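Local coordinates for E2A dna-binding protein (Human adenovirus 5, PDB 2WB0), which binds single-stranded DNA and, by forming multimers, unwinds the template without ATP during the elongation phase of viral strand-displacement replication, at residues K65-M70 and F296-P301; K120-E125 and C172-F177; R164-D169 and K180-F185; L218-C223 and I273-C278; L235-P240 and C277-Y282. All blocks are in the same frame, centred on the assembly; numbering follows the deposited sequence.

Contact 1 of 5, residues K65-M70 and F296-P301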
# COMPACT_ATOMS: atom_id res chain seq x y z
N LYS A 65 -11.64 7.59 1.92
CA LYS A 65 -12.09 6.72 0.85
C LYS A 65 -11.17 5.54 0.72
O LYS A 65 -11.64 4.38 0.60
CB LYS A 65 -12.11 7.49 -0.48
CG LYS A 65 -12.43 6.60 -1.68
CD LYS A 65 -12.24 7.46 -2.97
CE LYS A 65 -11.84 6.63 -4.18
NZ LYS A 65 -11.55 7.53 -5.39
N THR A 66 -9.85 5.79 0.76
CA THR A 66 -8.91 4.70 0.58
C THR A 66 -8.99 3.78 1.79
O THR A 66 -8.91 2.59 1.61
CB THR A 66 -7.45 5.15 0.41
OG1 THR A 66 -7.37 6.09 -0.69
CG2 THR A 66 -6.58 3.91 0.05
N PHE A 67 -9.12 4.32 3.00
CA PHE A 67 -9.20 3.44 4.17
C PHE A 67 -10.43 2.45 4.04
O PHE A 67 -10.32 1.20 4.22
CB PHE A 67 -9.30 4.28 5.47
CG PHE A 67 -9.30 3.45 6.70
CD1 PHE A 67 -8.13 2.86 7.13
CD2 PHE A 67 -10.50 3.21 7.39
CE1 PHE A 67 -8.07 2.04 8.27
CE2 PHE A 67 -10.46 2.45 8.54
CZ PHE A 67 -9.22 1.80 8.95
N VAL A 68 -11.58 3.01 3.72
CA VAL A 68 -12.81 2.21 3.58
C VAL A 68 -12.74 1.19 2.44
O VAL A 68 -13.24 0.04 2.53
CB VAL A 68 -14.02 3.18 3.43
CG1 VAL A 68 -15.24 2.44 2.98
CG2 VAL A 68 -14.24 3.90 4.74
N THR A 69 -12.17 1.63 1.33
CA THR A 69 -11.95 0.71 0.19
C THR A 69 -11.07 -0.46 0.55
O THR A 69 -11.35 -1.61 0.17
CB THR A 69 -11.34 1.47 -0.97
OG1 THR A 69 -12.34 2.40 -1.40
CG2 THR A 69 -10.94 0.47 -2.13
N MET A 70 -10.02 -0.20 1.33
CA MET A 70 -9.18 -1.30 1.71
C MET A 70 -9.90 -2.21 2.70
O MET A 70 -9.75 -3.42 2.62
CB MET A 70 -7.80 -0.87 2.25
CG MET A 70 -6.92 -0.19 1.20
SD MET A 70 -6.69 -1.11 -0.37
CE MET A 70 -5.89 -2.53 0.36
N PHE A 296 -5.62 7.25 -4.72
CA PHE A 296 -5.34 6.26 -3.69
C PHE A 296 -4.29 6.80 -2.68
O PHE A 296 -3.22 7.29 -3.09
CB PHE A 296 -4.84 5.00 -4.41
CG PHE A 296 -4.57 3.79 -3.49
CD1 PHE A 296 -5.53 2.79 -3.33
CD2 PHE A 296 -3.32 3.63 -2.90
CE1 PHE A 296 -5.26 1.65 -2.48
CE2 PHE A 296 -2.99 2.45 -2.06
CZ PHE A 296 -3.95 1.49 -1.84
N LYS A 297 -4.52 6.68 -1.37
CA LYS A 297 -3.50 7.19 -0.40
C LYS A 297 -3.77 6.57 0.97
O LYS A 297 -4.84 6.76 1.58
CB LYS A 297 -3.46 8.72 -0.26
CG LYS A 297 -2.31 9.30 0.62
CD LYS A 297 -2.60 10.77 1.01
CE LYS A 297 -1.31 11.60 1.29
NZ LYS A 297 -1.42 12.71 2.39
N ILE A 298 -2.81 5.77 1.41
CA ILE A 298 -2.95 5.11 2.72
C ILE A 298 -1.60 4.85 3.32
O ILE A 298 -0.70 4.37 2.61
CB ILE A 298 -3.80 3.82 2.64
CG1 ILE A 298 -3.95 3.18 4.05
CG2 ILE A 298 -3.19 2.82 1.54
CD1 ILE A 298 -5.28 2.29 4.10
N SER A 299 -1.44 5.12 4.62
CA SER A 299 -0.15 5.01 5.27
C SER A 299 -0.08 3.58 5.75
O SER A 299 -1.13 2.93 5.95
CB SER A 299 0.02 6.01 6.46
OG SER A 299 -0.99 5.71 7.48
N ALA A 300 1.13 3.06 5.92
CA ALA A 300 1.27 1.65 6.35
C ALA A 300 0.57 1.27 7.69
O ALA A 300 -0.04 0.22 7.79
CB ALA A 300 2.78 1.21 6.36
N PRO A 301 0.67 2.09 8.70
CA PRO A 301 -0.11 1.70 9.90
C PRO A 301 -1.60 1.71 9.71
O PRO A 301 -2.25 0.83 10.31
CB PRO A 301 0.26 2.75 10.95
CG PRO A 301 1.59 3.41 10.38
CD PRO A 301 1.39 3.37 8.89

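Contact 2 of 5, residues K120-E125 and C172-F177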
# COMPACT_ATOMS: atom_id res chain seq x y z
N LYS A 120 22.98 7.95 -3.90
CA LYS A 120 22.98 8.91 -5.03
C LYS A 120 22.89 10.31 -4.43
O LYS A 120 22.26 10.51 -3.39
CB LYS A 120 21.68 8.81 -5.85
CG LYS A 120 21.59 7.77 -6.91
CD LYS A 120 21.72 8.39 -8.30
CE LYS A 120 22.25 7.40 -9.32
NZ LYS A 120 21.12 6.56 -9.87
N GLU A 121 23.45 11.29 -5.13
CA GLU A 121 23.11 12.67 -4.82
C GLU A 121 21.87 13.10 -5.64
O GLU A 121 21.76 12.79 -6.83
CB GLU A 121 24.31 13.57 -5.03
CG GLU A 121 23.95 15.00 -5.39
CD GLU A 121 25.05 15.99 -5.00
OE1 GLU A 121 26.23 15.56 -4.80
OE2 GLU A 121 24.68 17.19 -4.85
N HIS A 122 20.91 13.76 -5.01
CA HIS A 122 19.70 14.17 -5.72
C HIS A 122 19.50 15.67 -5.52
O HIS A 122 19.22 16.10 -4.41
CB HIS A 122 18.51 13.42 -5.16
CG HIS A 122 17.24 13.71 -5.87
ND1 HIS A 122 16.02 13.70 -5.23
CD2 HIS A 122 16.98 14.05 -7.15
CE1 HIS A 122 15.05 13.95 -6.10
NE2 HIS A 122 15.61 14.19 -7.27
N VAL A 123 19.67 16.46 -6.60
CA VAL A 123 19.52 17.94 -6.50
C VAL A 123 18.13 18.34 -6.98
O VAL A 123 17.76 18.03 -8.11
CB VAL A 123 20.64 18.73 -7.22
CG1 VAL A 123 22.04 18.34 -6.70
CG2 VAL A 123 20.58 18.54 -8.70
N ILE A 124 17.35 18.97 -6.10
CA ILE A 124 15.96 19.39 -6.40
C ILE A 124 15.88 20.94 -6.48
O ILE A 124 16.75 21.62 -5.93
CB ILE A 124 14.93 18.87 -5.34
CG1 ILE A 124 15.06 17.35 -5.12
CG2 ILE A 124 13.47 19.22 -5.76
CD1 ILE A 124 14.17 16.77 -3.99
N GLU A 125 14.85 21.46 -7.16
CA GLU A 125 14.57 22.92 -7.21
C GLU A 125 13.08 23.27 -7.13
O GLU A 125 12.45 23.57 -8.15
CB GLU A 125 15.22 23.56 -8.44
CG GLU A 125 16.74 23.68 -8.31
CD GLU A 125 17.47 23.70 -9.63
OE1 GLU A 125 16.82 23.57 -10.71
OE2 GLU A 125 18.71 23.84 -9.59
N CYS A 172 21.53 5.79 -13.81
CA CYS A 172 20.52 6.77 -14.21
C CYS A 172 20.68 8.01 -13.32
O CYS A 172 21.18 7.90 -12.19
CB CYS A 172 19.11 6.22 -13.96
SG CYS A 172 18.67 4.80 -14.99
N PRO A 173 20.27 9.19 -13.81
CA PRO A 173 20.09 10.33 -12.89
C PRO A 173 19.21 9.90 -11.72
O PRO A 173 18.38 9.05 -11.91
CB PRO A 173 19.27 11.34 -13.74
CG PRO A 173 19.69 11.03 -15.16
CD PRO A 173 19.82 9.50 -15.18
N ALA A 174 19.40 10.52 -10.54
CA ALA A 174 18.51 10.27 -9.42
C ALA A 174 17.06 10.51 -9.81
O ALA A 174 16.72 11.50 -10.47
CB ALA A 174 18.92 11.19 -8.17
N ASN A 175 16.19 9.58 -9.42
CA ASN A 175 14.72 9.67 -9.62
C ASN A 175 14.31 9.50 -11.09
O ASN A 175 13.20 9.90 -11.49
CB ASN A 175 14.09 10.93 -8.99
CG ASN A 175 12.63 10.73 -8.60
OD1 ASN A 175 12.11 9.61 -8.50
ND2 ASN A 175 11.93 11.83 -8.42
N GLN A 176 15.19 8.86 -11.86
CA GLN A 176 14.78 8.40 -13.16
C GLN A 176 14.90 6.90 -13.13
O GLN A 176 15.74 6.35 -12.40
CB GLN A 176 15.59 9.03 -14.26
CG GLN A 176 15.25 10.52 -14.36
CD GLN A 176 15.96 11.22 -15.53
OE1 GLN A 176 16.51 10.56 -16.47
NE2 GLN A 176 16.02 12.57 -15.45
N PHE A 177 14.03 6.25 -13.88
CA PHE A 177 13.94 4.82 -13.76
C PHE A 177 14.23 4.11 -15.08
O PHE A 177 13.70 4.48 -16.13
CB PHE A 177 12.57 4.47 -13.20
CG PHE A 177 12.21 5.20 -11.93
CD1 PHE A 177 12.63 4.70 -10.69
CD2 PHE A 177 11.45 6.40 -11.96
CE1 PHE A 177 12.27 5.36 -9.48
CE2 PHE A 177 11.11 7.07 -10.76
CZ PHE A 177 11.52 6.55 -9.53
O HOH W 1 18.72 6.90 -9.86
O HOH W 2 13.41 14.59 -9.38

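Contact 3 of 5, residues R164-D169 and K180-F185. With ZN (zinc ion), chain B.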
# COMPACT_ATOMS: atom_id res chain seq x y z
N ARG A 164 18.65 7.26 -2.47
CA ARG A 164 18.88 5.82 -2.65
C ARG A 164 18.07 5.46 -3.85
O ARG A 164 16.89 5.83 -3.94
CB ARG A 164 18.29 5.01 -1.46
CG ARG A 164 18.87 5.51 -0.15
CD ARG A 164 20.28 4.86 0.03
NE ARG A 164 20.58 4.79 1.47
CZ ARG A 164 20.95 5.86 2.12
NH1 ARG A 164 21.06 6.96 1.42
NH2 ARG A 164 21.23 5.86 3.43
N CYS A 165 18.66 4.69 -4.74
CA CYS A 165 18.00 4.16 -5.93
C CYS A 165 18.04 2.61 -6.00
O CYS A 165 18.88 1.94 -5.35
CB CYS A 165 18.65 4.79 -7.19
SG CYS A 165 20.35 4.17 -7.55
N CYS A 166 17.13 2.02 -6.77
CA CYS A 166 17.15 0.58 -7.10
C CYS A 166 18.53 0.32 -7.77
O CYS A 166 19.00 1.18 -8.49
CB CYS A 166 16.05 0.32 -8.11
SG CYS A 166 16.15 -1.32 -8.83
N VAL A 167 19.20 -0.83 -7.53
CA VAL A 167 20.56 -0.96 -8.15
C VAL A 167 20.52 -0.89 -9.69
O VAL A 167 21.49 -0.42 -10.34
CB VAL A 167 21.31 -2.22 -7.65
CG1 VAL A 167 20.57 -3.49 -8.09
CG2 VAL A 167 22.74 -2.18 -8.12
N HIS A 168 19.39 -1.29 -10.27
CA HIS A 168 19.25 -1.30 -11.72
C HIS A 168 19.14 0.10 -12.29
O HIS A 168 19.30 0.28 -13.51
CB HIS A 168 18.03 -2.12 -12.09
CG HIS A 168 18.14 -3.53 -11.60
ND1 HIS A 168 18.72 -4.53 -12.35
CD2 HIS A 168 17.74 -4.11 -10.44
CE1 HIS A 168 18.68 -5.67 -11.68
NE2 HIS A 168 18.09 -5.44 -10.52
N ASP A 169 18.98 1.07 -11.42
CA ASP A 169 19.03 2.49 -11.79
C ASP A 169 20.33 3.17 -11.50
O ASP A 169 20.39 4.40 -11.60
CB ASP A 169 17.85 3.22 -11.11
CG ASP A 169 16.47 2.65 -11.56
OD1 ASP A 169 16.37 2.15 -12.73
OD2 ASP A 169 15.50 2.67 -10.75
N LYS A 180 14.58 -1.78 -16.17
CA LYS A 180 14.72 -2.91 -15.24
C LYS A 180 14.45 -2.50 -13.80
O LYS A 180 14.62 -3.32 -12.88
CB LYS A 180 16.12 -3.48 -15.33
CG LYS A 180 16.38 -4.22 -16.69
CD LYS A 180 17.82 -4.70 -16.74
CE LYS A 180 18.12 -5.43 -18.10
NZ LYS A 180 17.03 -6.42 -18.38
N SER A 181 14.05 -1.25 -13.60
CA SER A 181 13.79 -0.73 -12.24
C SER A 181 12.58 -1.39 -11.61
O SER A 181 11.71 -1.89 -12.33
CB SER A 181 13.46 0.75 -12.30
OG SER A 181 13.36 1.28 -10.98
N CYS A 182 12.54 -1.41 -10.26
CA CYS A 182 11.32 -1.74 -9.51
C CYS A 182 10.52 -0.46 -9.22
O CYS A 182 9.39 -0.55 -8.73
CB CYS A 182 11.64 -2.48 -8.17
SG CYS A 182 12.69 -1.50 -7.10
N GLY A 183 11.09 0.71 -9.54
CA GLY A 183 10.42 2.00 -9.39
C GLY A 183 10.58 2.64 -8.00
O GLY A 183 10.00 3.67 -7.72
N MET A 184 11.32 1.98 -7.11
CA MET A 184 11.54 2.51 -5.77
C MET A 184 12.73 3.48 -5.81
O MET A 184 13.78 3.20 -6.42
CB MET A 184 11.84 1.35 -4.83
CG MET A 184 11.69 1.70 -3.39
SD MET A 184 11.42 0.24 -2.34
CE MET A 184 10.23 -0.63 -3.13
N PHE A 185 12.58 4.60 -5.12
CA PHE A 185 13.60 5.66 -5.01
C PHE A 185 13.27 6.47 -3.76
O PHE A 185 12.08 6.82 -3.52
CB PHE A 185 13.58 6.58 -6.23
CG PHE A 185 14.49 7.74 -6.09
CD1 PHE A 185 15.86 7.56 -6.29
CD2 PHE A 185 14.01 8.98 -5.61
CE1 PHE A 185 16.76 8.63 -6.14
CE2 PHE A 185 14.92 10.07 -5.48
CZ PHE A 185 16.27 9.88 -5.73
ZN ZN B . 14.78 -2.54 -7.36
O HOH W 3 15.62 3.91 -8.30

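Contact 4 of 5, residues L218-C223 and I273-C278. With ZN (zinc ion), chain C.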
# COMPACT_ATOMS: atom_id res chain seq x y z
N LEU A 218 2.94 -5.14 5.04
CA LEU A 218 1.73 -5.30 4.29
C LEU A 218 1.62 -4.08 3.41
O LEU A 218 1.56 -2.94 3.92
CB LEU A 218 0.57 -5.23 5.26
CG LEU A 218 -0.86 -5.59 4.93
CD1 LEU A 218 -1.94 -4.84 5.61
CD2 LEU A 218 -1.27 -6.34 3.64
N MET A 219 1.58 -4.32 2.12
CA MET A 219 1.59 -3.23 1.11
C MET A 219 0.59 -3.51 0.02
O MET A 219 0.36 -4.68 -0.35
CB MET A 219 3.00 -3.07 0.52
CG MET A 219 3.54 -4.32 -0.31
SD MET A 219 5.23 -4.04 -0.88
CE MET A 219 5.08 -4.84 -2.44
N PRO A 220 0.04 -2.45 -0.59
CA PRO A 220 -0.82 -2.71 -1.73
C PRO A 220 -0.03 -2.93 -3.02
O PRO A 220 1.00 -2.27 -3.23
CB PRO A 220 -1.66 -1.41 -1.84
CG PRO A 220 -0.65 -0.33 -1.34
CD PRO A 220 0.19 -1.01 -0.26
N LEU A 221 -0.55 -3.84 -3.87
CA LEU A 221 -0.07 -4.07 -5.22
C LEU A 221 -0.92 -3.35 -6.22
O LEU A 221 -0.48 -3.17 -7.39
CB LEU A 221 -0.05 -5.56 -5.55
CG LEU A 221 0.99 -6.38 -4.83
CD1 LEU A 221 0.92 -7.73 -5.52
CD2 LEU A 221 2.37 -5.80 -4.97
N ARG A 222 -2.10 -2.86 -5.78
CA ARG A 222 -3.02 -2.22 -6.73
C ARG A 222 -3.60 -0.95 -6.20
O ARG A 222 -4.04 -0.89 -5.04
CB ARG A 222 -4.21 -3.15 -7.05
CG ARG A 222 -3.73 -4.58 -7.40
CD ARG A 222 -4.86 -5.48 -7.94
NE ARG A 222 -6.03 -5.70 -7.07
CZ ARG A 222 -6.42 -6.88 -6.59
NH1 ARG A 222 -5.65 -8.00 -6.72
NH2 ARG A 222 -7.56 -6.91 -5.87
N CYS A 223 -3.59 0.07 -7.04
CA CYS A 223 -4.31 1.29 -6.73
C CYS A 223 -5.59 1.19 -7.62
O CYS A 223 -5.95 0.11 -8.02
CB CYS A 223 -3.47 2.53 -6.99
SG CYS A 223 -3.02 2.71 -8.75
N ILE A 273 5.52 5.32 6.28
CA ILE A 273 5.51 4.88 4.87
C ILE A 273 4.09 5.23 4.39
O ILE A 273 3.09 4.88 5.02
CB ILE A 273 5.66 3.32 4.80
CG1 ILE A 273 7.07 2.92 5.22
CG2 ILE A 273 5.16 2.78 3.36
CD1 ILE A 273 7.33 1.37 5.33
N VAL A 274 3.99 5.88 3.23
CA VAL A 274 2.72 6.19 2.69
C VAL A 274 2.62 5.64 1.24
O VAL A 274 3.50 5.90 0.43
CB VAL A 274 2.51 7.72 2.64
CG1 VAL A 274 1.19 8.05 1.98
CG2 VAL A 274 2.59 8.35 4.06
N PHE A 275 1.53 4.92 0.93
CA PHE A 275 1.28 4.33 -0.34
C PHE A 275 0.33 5.25 -1.13
O PHE A 275 -0.72 5.61 -0.59
CB PHE A 275 0.61 2.94 -0.19
CG PHE A 275 1.44 1.95 0.61
CD1 PHE A 275 2.68 1.48 0.12
CD2 PHE A 275 0.99 1.52 1.85
CE1 PHE A 275 3.45 0.59 0.88
CE2 PHE A 275 1.76 0.63 2.63
CZ PHE A 275 2.97 0.15 2.11
N GLN A 276 0.68 5.53 -2.40
CA GLN A 276 -0.16 6.36 -3.26
C GLN A 276 -0.37 5.63 -4.55
O GLN A 276 0.01 4.44 -4.66
CB GLN A 276 0.45 7.78 -3.51
CG GLN A 276 0.43 8.58 -2.22
CD GLN A 276 1.30 9.81 -2.21
OE1 GLN A 276 0.81 10.95 -2.45
NE2 GLN A 276 2.57 9.63 -1.97
N CYS A 277 -0.90 6.35 -5.53
CA CYS A 277 -1.12 5.80 -6.90
C CYS A 277 0.18 5.16 -7.43
O CYS A 277 1.26 5.57 -7.03
CB CYS A 277 -1.47 6.94 -7.85
SG CYS A 277 -1.82 6.38 -9.53
N CYS A 278 0.08 4.15 -8.32
CA CYS A 278 1.30 3.71 -9.05
C CYS A 278 2.11 4.91 -9.59
O CYS A 278 3.34 4.93 -9.50
CB CYS A 278 0.96 2.83 -10.25
SG CYS A 278 0.26 1.23 -9.76
ZN ZN C . -3.56 4.92 -9.43

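Contact 5 of 5, residues L235-P240 and C277-Y282. With ZN (zinc ion), chain C.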
# COMPACT_ATOMS: atom_id res chain seq x y z
N LEU A 235 2.17 3.02 -18.56
CA LEU A 235 3.62 3.04 -18.47
C LEU A 235 4.03 3.48 -17.07
O LEU A 235 3.18 3.86 -16.26
CB LEU A 235 4.13 4.05 -19.50
CG LEU A 235 4.55 3.63 -20.92
CD1 LEU A 235 4.45 2.14 -21.25
CD2 LEU A 235 3.82 4.45 -21.87
N GLY A 236 5.32 3.45 -16.76
CA GLY A 236 5.80 3.90 -15.43
C GLY A 236 5.70 2.80 -14.39
O GLY A 236 5.81 1.58 -14.70
N ARG A 237 5.47 3.21 -13.15
CA ARG A 237 5.59 2.25 -12.04
C ARG A 237 4.34 1.36 -12.06
O ARG A 237 3.30 1.85 -12.44
CB ARG A 237 5.68 3.05 -10.74
CG ARG A 237 5.78 2.17 -9.45
CD ARG A 237 5.85 3.09 -8.19
NE ARG A 237 7.03 3.97 -8.21
CZ ARG A 237 7.10 5.26 -8.62
NH1 ARG A 237 6.05 5.95 -9.09
NH2 ARG A 237 8.29 5.88 -8.55
N GLN A 238 4.46 0.08 -11.66
CA GLN A 238 3.38 -0.93 -11.79
C GLN A 238 2.81 -1.37 -10.46
O GLN A 238 2.02 -2.33 -10.38
CB GLN A 238 3.96 -2.13 -12.54
CG GLN A 238 4.44 -1.72 -13.97
CD GLN A 238 3.34 -1.20 -14.82
OE1 GLN A 238 2.37 -1.92 -15.06
NE2 GLN A 238 3.45 0.04 -15.27
N LEU A 239 3.16 -0.68 -9.39
CA LEU A 239 2.53 -0.88 -8.10
C LEU A 239 2.49 0.43 -7.39
O LEU A 239 3.24 1.34 -7.69
CB LEU A 239 3.34 -1.87 -7.17
CG LEU A 239 3.83 -3.17 -7.82
CD1 LEU A 239 5.21 -3.66 -7.31
CD2 LEU A 239 2.70 -4.21 -7.55
N PRO A 240 1.62 0.56 -6.39
CA PRO A 240 1.51 1.84 -5.66
C PRO A 240 2.86 2.40 -5.17
O PRO A 240 3.70 1.64 -4.59
CB PRO A 240 0.61 1.44 -4.46
CG PRO A 240 -0.43 0.54 -5.18
CD PRO A 240 0.50 -0.33 -6.09
N CYS A 277 -0.90 6.35 -5.53
CA CYS A 277 -1.12 5.80 -6.90
C CYS A 277 0.18 5.16 -7.43
O CYS A 277 1.26 5.57 -7.03
CB CYS A 277 -1.47 6.94 -7.85
SG CYS A 277 -1.82 6.38 -9.53
N CYS A 278 0.08 4.15 -8.32
CA CYS A 278 1.30 3.71 -9.05
C CYS A 278 2.11 4.91 -9.59
O CYS A 278 3.34 4.93 -9.50
CB CYS A 278 0.96 2.83 -10.25
SG CYS A 278 0.26 1.23 -9.76
N ASN A 279 1.39 5.89 -10.16
CA ASN A 279 2.06 7.05 -10.78
C ASN A 279 1.34 8.32 -10.39
O ASN A 279 0.59 8.91 -11.16
CB ASN A 279 2.07 6.90 -12.28
CG ASN A 279 2.71 5.62 -12.71
OD1 ASN A 279 2.03 4.60 -12.97
ND2 ASN A 279 4.03 5.62 -12.75
N PRO A 280 1.62 8.78 -9.18
CA PRO A 280 0.90 9.97 -8.74
C PRO A 280 1.35 11.20 -9.53
O PRO A 280 2.48 11.27 -9.97
CB PRO A 280 1.25 10.11 -7.26
CG PRO A 280 2.08 8.85 -6.87
CD PRO A 280 2.56 8.22 -8.19
N VAL A 281 0.44 12.15 -9.68
CA VAL A 281 0.70 13.42 -10.38
C VAL A 281 1.21 14.49 -9.40
O VAL A 281 0.59 14.75 -8.34
CB VAL A 281 -0.60 13.85 -11.10
CG1 VAL A 281 -0.61 15.36 -11.43
CG2 VAL A 281 -0.81 13.01 -12.35
N TYR A 282 2.34 15.11 -9.73
CA TYR A 282 2.85 16.25 -8.93
C TYR A 282 2.75 17.59 -9.68
O TYR A 282 2.47 18.64 -9.07
CB TYR A 282 4.29 16.00 -8.42
CG TYR A 282 4.45 14.69 -7.65
CD1 TYR A 282 5.02 13.55 -8.27
CD2 TYR A 282 4.03 14.57 -6.31
CE1 TYR A 282 5.17 12.32 -7.57
CE2 TYR A 282 4.16 13.36 -5.61
CZ TYR A 282 4.74 12.24 -6.25
OH TYR A 282 4.88 11.03 -5.58
ZN ZN C . -3.56 4.92 -9.43

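Contact 1 of 5, residues K65-M70 and F296-P301
Thr-66 lies at the centre of this contact and divides its labour between two branches. Its methyl group, CG2, is anti to the backbone N and sits over one face of the Phe-296 ring, 3.8 Å from the ring centroid and 19° off the normal, a CH-pi contact. The same methyl also meets Ile-298 CB at 3.8 Å. The other branch, OG1, accepts the backbone N-H of Lys-297 at 3.0 Å and has a second hydrogen bond to Ser-63 OG, so the buried hydroxyl is gripped twice.

One helical turn on, the Met-70 chain bends at both chi2 and chi3 and brings SD to the edge of the Phe-296 ring, 3.8 Å from CE1, a Met-aromatic contact. Thus the ring is met by a methyl over its face and by sulfur at its rim. Round Ile-298 the packing is looser: its CD1 lies 4.1 Å from Phe-67 CA and 4.2 Å from Met-70 CG. On the solvent side, Lys-65 extends past the contact to salt bridges with Glu-224 and Asp-295, while the CB of Lys-297 points away from the helix.

The 65-70 part of helix 64-83, in the all-alpha region, thereby crosses edge strand 297-299 at 77°, an alpha/beta packing that joins it to the second zinc-binding region.

Contact 2 of 5, residues K120-E125 and C172-F177
Lys-120 and His-122 reach past Ala-174 on two sides of its methyl group and meet the loop in different ways. The lysine chain, bent at chi2 and chi4, runs alongside the alanine, its CD 4.0 Å from Ala-174 CB, and its NZ donates a hydrogen bond to Cys-172 O at 2.7 Å. The ammonium group approaches that carbonyl tilted 26° from its plane.

His-122 has CG anti to the backbone N (chi1 -176°), which carries the imidazole toward the loop. Its CD2 lies 3.6 Å from Ala-174 CB, and its NE2 is 4.0 Å from Asn-175 CB. The imidazole plane stands 77° from the Asn-175 amide, and a water in the ring plane links the two side chains, 3.1 Å from His-122 NE2 and accepting from Asn-175 ND2. At the other ring nitrogen, ND1 is hydrogen-bonded to Ser-187 OG. Ala-174 CB also touches the backbone, at 3.5 Å from Glu-121 O. The loop offers this methyl from a type II turn, Pro-173 to Gln-176, closed by a backbone bond from Gln-176 N to Pro-173 O.

The turn thus flanks strand 118-124, an outer strand of the three-stranded antiparallel sheet, while Phe-185, of strand 185-186, meets the His-122 ring edge-to-face and also touches Ala-174.

Contact 3 of 5, residues R164-D169 and K180-F185
The first zinc site of the protein joins these segments: Cys-166 and Cys-182 supply two of its four ligands, and Cys-111 and His-113 complete the set of three cysteines and one histidine. Each thiolate binds the zinc ion at about 2.4 Å, with Cys-166 SG and Cys-182 SG 3.9 Å apart. Cys-166 reaches the metal with SG anti to its backbone N (chi1 170°), whereas SG of Cys-182 lies between its backbone N and carbonyl carbon. A second-shell bond from the backbone N-H of His-168 to Cys-166 SG, 3.5 Å long, would temper the charge on that sulfur.

Beside the metal, Ser-181 forms an ST turn, its OG accepting from Gly-183 N. The same hydroxyl donates to Asp-169 OD2 at 2.6 Å, using the syn lone pair of the carboxylate, so it both braces the turn before Gly-183 and ties it to the 3-10 segment 167-169. The other carboxylate oxygen, OD1, takes the backbone N-H of Ser-178. Nearer the surface, His-168 CB packs on Lys-180 CB.

Farther from the metal, next to strand 158-165, the ring of Phe-185 turns its edge to Cys-165 CB at 4.0 Å. Between there and the zinc site, a bridging water accepts from Cys-166 N at 2.9 Å and donates to both Asp-169 OD2 and Met-184 O, at 2.7 Å each.

Contact 4 of 5, residues L218-C223 and I273-C278
Buried packing and metal binding meet in this contact near the centre of the chain, where strands 216-220 and 271-276, which belong to different sheets, pack against each other. The axes of 218-220 and 273-276 run 25° from parallel, 8.3 Å apart at closest. Pro-220 and Phe-275 fill the interval: the proline CD stands over the middle of the aromatic ring, 3.3 Å from its centroid and 12° off the normal, a close CH-pi contact. Ile-273 CG2 lies over the opposite face, so the ring is sandwiched between two aliphatic groups. Its far end is met by Met-219 CB, 3.6 Å from Phe-275 CZ.

Beyond the strands the segments converge on the zinc ion. Cys-223 SG binds it at 2.4 Å and Cys-277 SG at 2.3 Å; Cys-277 turns SG to the metal anti to its backbone N, although its CB points away from the other segment. Cys-223 SG also accepts the backbone N-H of Cys-278 at 3.4 Å, almost straight at 176°. Such an N-H...S bond would be expected to spread the thiolate charge. Cys-225 and Cys-294 supply the remaining ligands, completing a four-cysteine zinc site, consistent with a structural role, in this adenoviral DNA-binding protein.

Contact 5 of 5, residues L235-P240 and C277-Y282
Arg-237 leaves its backbone extended through chi1 (179°) and chi2 and then bends at chi3 (-61°), which brings the edge of its guanidinium to Cys-278 O. NH1 donates to that oxygen at 2.9 Å with an N-H...O angle of 170°; the acceptor lies in the guanidinium plane. The aliphatic part of the arginine also lies against the carbonyl, with CB 3.2 Å and CD 3.4 Å from Cys-278 O. The second amino group, NH2, donates to Gly-183 O, so this buried cation is tied to both zinc-binding regions.

Cys-278 SG, anti to its carbonyl carbon, lies against the backbone of Leu-239, 3.4 Å from Leu-239 C, and is 4.0 Å from Pro-240 CD. The CA of Cys-278 makes a C-H...O contact with Leu-239 O at 3.4 Å. Asn-279 settles against the backbone of Gly-236 and Arg-237. Within the loop, Gln-238 NE2 donates to Gly-236 O from above its carbonyl plane, and also to Phe-234 O.

On the metal side, Asn-279 N donates to Cys-277 SG at 3.3 Å, a second-shell bond to a ligand sulfur. The backbone after Cys-277 thus turns round its own thiolate, while loop 235-240, which supplies no ligand itself, packs beside the ligand loop of the four-cysteine zinc site.

Overall arrangement
Contacts 4 and 5 share Cys-277 and Cys-278 and the zinc ion of the four-cysteine site, their centres 9 Å apart. Contact 1 lies equally near contact 4, joined to it through strands 297-299 and 271-276 of one sheet; the side chain of Phe-296 comes within about 5 Å of the same zinc ion. Contacts 2 and 3, with centres 11 Å apart, form a second cluster on the sheet of the other zinc site, where contact 3 holds the metal and Phe-177 CE1 of contact 2 packs on Gly-183 O. Arg-237 of contact 5 links the clusters: its NH2 is 2.9 Å from Gly-183 O of contact 3 and 3.4 Å from Phe-177 CZ of contact 2.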